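Local coordinates for protein serine hydrolase CCSP0084 (Cycloclasticus sp. P1, PDB 4I3F) that probably hydrolyses carbon-carbon bonds of meta-cleavage products from aromatic degradation, and ester bonds, as a serine hydrolase of the alpha/beta hydrolase fold, at residues H247-E250 / P255-N258; Y261-D264 / Q270-V273. All coordinates share one frame; numbering follows the deposited sequence.

Contact 1 of 2, residues H247-E250 / P255-N258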
# COMPACT_ATOMS: atom_id res chain seq x y z
N HIS A 247 -1.48 11.42 -5.34
CA HIS A 247 -2.89 11.10 -5.22
C HIS A 247 -3.58 11.28 -6.54
O HIS A 247 -3.23 12.16 -7.33
CB HIS A 247 -3.55 12.01 -4.18
CG HIS A 247 -4.68 11.36 -3.44
ND1 HIS A 247 -4.54 10.91 -2.14
CD2 HIS A 247 -5.96 11.10 -3.79
CE1 HIS A 247 -5.68 10.38 -1.73
NE2 HIS A 247 -6.56 10.49 -2.71
N ALA A 248 -4.59 10.45 -6.80
CA ALA A 248 -5.40 10.60 -8.00
C ALA A 248 -6.51 11.59 -7.74
O ALA A 248 -7.23 11.47 -6.74
CB ALA A 248 -5.98 9.28 -8.38
N ARG A 249 -6.69 12.55 -8.65
CA ARG A 249 -7.73 13.56 -8.46
C ARG A 249 -9.09 12.90 -8.32
O ARG A 249 -9.89 13.29 -7.46
CB ARG A 249 -7.72 14.57 -9.61
CG ARG A 249 -8.70 15.72 -9.42
CD ARG A 249 -8.63 16.72 -10.58
NE ARG A 249 -9.03 16.11 -11.84
CZ ARG A 249 -8.88 16.67 -13.04
NH1 ARG A 249 -8.34 17.88 -13.14
NH2 ARG A 249 -9.27 16.04 -14.14
N GLU A 250 -9.35 11.89 -9.15
CA GLU A 250 -10.65 11.21 -9.16
C GLU A 250 -10.70 9.94 -8.30
O GLU A 250 -11.56 9.09 -8.53
CB GLU A 250 -11.05 10.86 -10.60
CG GLU A 250 -11.33 12.07 -11.51
CD GLU A 250 -10.08 12.67 -12.14
OE1 GLU A 250 -8.96 12.20 -11.87
OE2 GLU A 250 -10.23 13.62 -12.93
N PRO A 255 -10.45 9.97 -0.48
CA PRO A 255 -10.74 11.31 -1.00
C PRO A 255 -9.46 12.12 -1.20
O PRO A 255 -8.51 11.98 -0.43
CB PRO A 255 -11.59 11.94 0.10
CG PRO A 255 -12.14 10.79 0.88
CD PRO A 255 -11.07 9.74 0.84
N LEU A 256 -9.43 12.93 -2.25
CA LEU A 256 -8.27 13.77 -2.54
C LEU A 256 -7.97 14.69 -1.37
O LEU A 256 -6.80 15.03 -1.13
CB LEU A 256 -8.56 14.62 -3.79
CG LEU A 256 -7.53 15.67 -4.21
CD1 LEU A 256 -6.21 15.00 -4.54
CD2 LEU A 256 -8.05 16.43 -5.42
N ASN A 257 -9.00 15.09 -0.63
CA ASN A 257 -8.79 15.95 0.54
C ASN A 257 -7.82 15.36 1.57
O ASN A 257 -7.20 16.09 2.34
CB ASN A 257 -10.11 16.31 1.23
CG ASN A 257 -10.92 17.33 0.46
OD1 ASN A 257 -10.39 18.05 -0.39
ND2 ASN A 257 -12.21 17.40 0.76
N ASN A 258 -7.66 14.04 1.59
CA ASN A 258 -6.69 13.42 2.51
C ASN A 258 -5.30 13.81 2.21
O ASN A 258 -4.51 13.98 3.06
CB ASN A 258 -6.63 11.95 2.37
CG ASN A 258 -7.77 11.39 2.88
OD1 ASN A 258 -7.85 11.35 4.00
ND2 ASN A 258 -8.84 11.27 2.04
O HOH W 1 -10.99 11.98 -4.92

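Contact 2 of 2, residues Y261-D264 / Q270-V273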
# COMPACT_ATOMS: atom_id res chain seq x y z
N TYR A 261 -4.81 17.23 3.46
CA TYR A 261 -4.75 17.19 4.92
C TYR A 261 -3.34 16.82 5.36
O TYR A 261 -2.77 17.46 6.26
CB TYR A 261 -5.73 16.13 5.42
CG TYR A 261 -5.87 16.02 6.92
CD1 TYR A 261 -6.87 16.69 7.60
CD2 TYR A 261 -5.00 15.22 7.67
CE1 TYR A 261 -7.01 16.58 8.97
CE2 TYR A 261 -5.13 15.11 9.04
CZ TYR A 261 -6.13 15.79 9.69
OH TYR A 261 -6.26 15.67 11.06
N LEU A 262 -2.80 15.77 4.75
CA LEU A 262 -1.48 15.28 5.13
C LEU A 262 -0.39 16.31 4.83
O LEU A 262 0.44 16.61 5.70
CB LEU A 262 -1.18 13.92 4.49
CG LEU A 262 -2.07 12.78 5.02
CD1 LEU A 262 -1.95 11.53 4.16
CD2 LEU A 262 -1.73 12.45 6.47
N ILE A 263 -0.40 16.89 3.64
CA ILE A 263 0.66 17.86 3.35
C ILE A 263 0.54 19.15 4.16
O ILE A 263 1.53 19.87 4.34
CB ILE A 263 0.88 18.10 1.81
CG1 ILE A 263 -0.28 18.86 1.17
CG2 ILE A 263 1.14 16.79 1.08
CD1 ILE A 263 0.04 20.31 0.92
N ASP A 264 -0.65 19.43 4.71
CA ASP A 264 -0.81 20.60 5.57
C ASP A 264 -0.15 20.37 6.93
O ASP A 264 0.11 21.32 7.67
CB ASP A 264 -2.30 20.91 5.79
CG ASP A 264 -2.53 22.29 6.39
OD1 ASP A 264 -1.99 23.28 5.85
OD2 ASP A 264 -3.25 22.39 7.40
N GLN A 270 6.09 17.06 -0.08
CA GLN A 270 5.59 17.66 -1.32
C GLN A 270 4.36 16.90 -1.76
O GLN A 270 4.13 15.77 -1.30
CB GLN A 270 6.63 17.53 -2.43
CG GLN A 270 7.88 18.36 -2.28
CD GLN A 270 8.95 17.94 -3.29
OE1 GLN A 270 8.68 17.86 -4.49
NE2 GLN A 270 10.14 17.64 -2.80
N LEU A 271 3.58 17.49 -2.67
CA LEU A 271 2.36 16.85 -3.17
C LEU A 271 2.38 16.76 -4.69
O LEU A 271 2.81 17.69 -5.35
CB LEU A 271 1.16 17.71 -2.77
CG LEU A 271 -0.20 17.27 -3.29
CD1 LEU A 271 -0.64 15.96 -2.68
CD2 LEU A 271 -1.25 18.37 -3.04
N HIS A 272 1.89 15.65 -5.24
CA HIS A 272 1.62 15.61 -6.67
C HIS A 272 0.28 14.95 -6.92
O HIS A 272 0.02 13.85 -6.42
CB HIS A 272 2.71 14.83 -7.43
CG HIS A 272 2.75 15.14 -8.90
ND1 HIS A 272 3.58 16.10 -9.43
CD2 HIS A 272 2.04 14.64 -9.94
CE1 HIS A 272 3.39 16.18 -10.73
NE2 HIS A 272 2.47 15.30 -11.07
N VAL A 273 -0.59 15.62 -7.67
CA VAL A 273 -1.92 15.09 -7.97
C VAL A 273 -2.05 14.85 -9.47
O VAL A 273 -1.80 15.76 -10.26
CB VAL A 273 -3.03 16.05 -7.50
CG1 VAL A 273 -4.41 15.44 -7.76
CG2 VAL A 273 -2.89 16.35 -6.01

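Contact 1 of 2, residues H247-E250 / P255-N258
His247 and Leu256 meet in a mainly apolar contact at the C-terminal end of a sheet strand, where the chain turns through a loop into the next helix. Leu256 is the wedge: with CG anti to the backbone N (chi1 175°), its side chain reaches across to residues 247-249, and the fork at CG directs CD1 to His247 and CD2 to Arg249. CD1 lies 4.0 Å from His247 CD2 and about as far from His247 CB, while CD2 comes to 4.1 Å from the aliphatic CG of Arg249. The imidazole also approaches the backbone, its CD2 3.7 Å from Leu256 CA. His247 NE2 is near Pro255 O too, but at a poor angle; its hydrogen bond goes to the carbonyl of Ile254. Replacing His247 by an alanine removes the NE2 donor and the ring, which would probably leave the Ile254 carbonyl without its mate and open a gap beside Leu256 CD1.

A single water joins the two backbones by donating to Arg249 O and accepting from Leu256 N. Beyond the wedge is a side-on salt bridge in which Arg249 NE and NH2 both donate to Glu250 OE2, NH2 at 2.9 Å; Glu250 OE1 accepts from Cys277 N, tying this pair to the loop after strand 269-274. Pro255 O accepts from both Asn258 N and Asn258 ND2. The contact thus closes the first half of a beta-alpha-beta unit: strand 243-248 pairs through His247 with strand 269-274, and Phe155 touches Pro255 and Asn258.

Contact 2 of 2, residues Y261-D264 / Q270-V273
Ile263 touches residues 270-273 of strand 269-274 with one methyl, CG2, which lies 4.0 Å from Leu271 CB and equally far from the backbone at Gln270 O. This is a small apolar meeting at the surface, burying 113 Å² in all, and the two side chains cross at about a right angle. The first torsion of Ile263 explains why that branch does the touching: CG1 takes the crowded position between backbone N and carbonyl carbon (chi1 70°), and CG2 lies beside the N, anti to the carbonyl carbon. Helix and strand come closest in backbone at Ile263 and Gln270, whose CA atoms are 6.8 Å apart.

Leu271 does not depend on Ile263 alone, for its side chain also rests on Ala259 and Tyr260 earlier in the same helix. On the helix, Tyr261 makes a cation-pi contact with Arg265, whose NH1 also bonds to Tyr261 O; the backbone bond from Asp264 N to that same carbonyl is weak. Tyr261 and Leu262 pack on helix 233-237, both touching Leu236.

The strand is positioned by its partner, Gln270 and His272 pairing through backbone bonds with Val245 and others of strand 243-248. Leu271 faces helix 257-265, whereas Gln270 and His272 lean on Phe296 and Leu292 of helix 286-298, so the outermost strand of the sheet is covered by a helix on each face.

Contacts 1 and 2 lie in series along one beta-alpha-beta unit, their centres about 10 Å apart, and share helix 257-265: contact 1 involves residues 255-258, contact 2 residues 261-264. They also meet directly across the paired strands, where His247 N is a probable hydrogen-bond donor to His272 O at 3.0 Å and Leu256 CD1 packs on Val273 CG1 at 3.7 Å. In alpha/beta hydrolases of this kind, the loop after strand 243-248 generally supplies the acid of the catalytic triad and the loop after strand 269-274 its histidine. Contact 1 therefore probably brackets the acid, and contact 2 lies on the strand leading to the likely histidine loop.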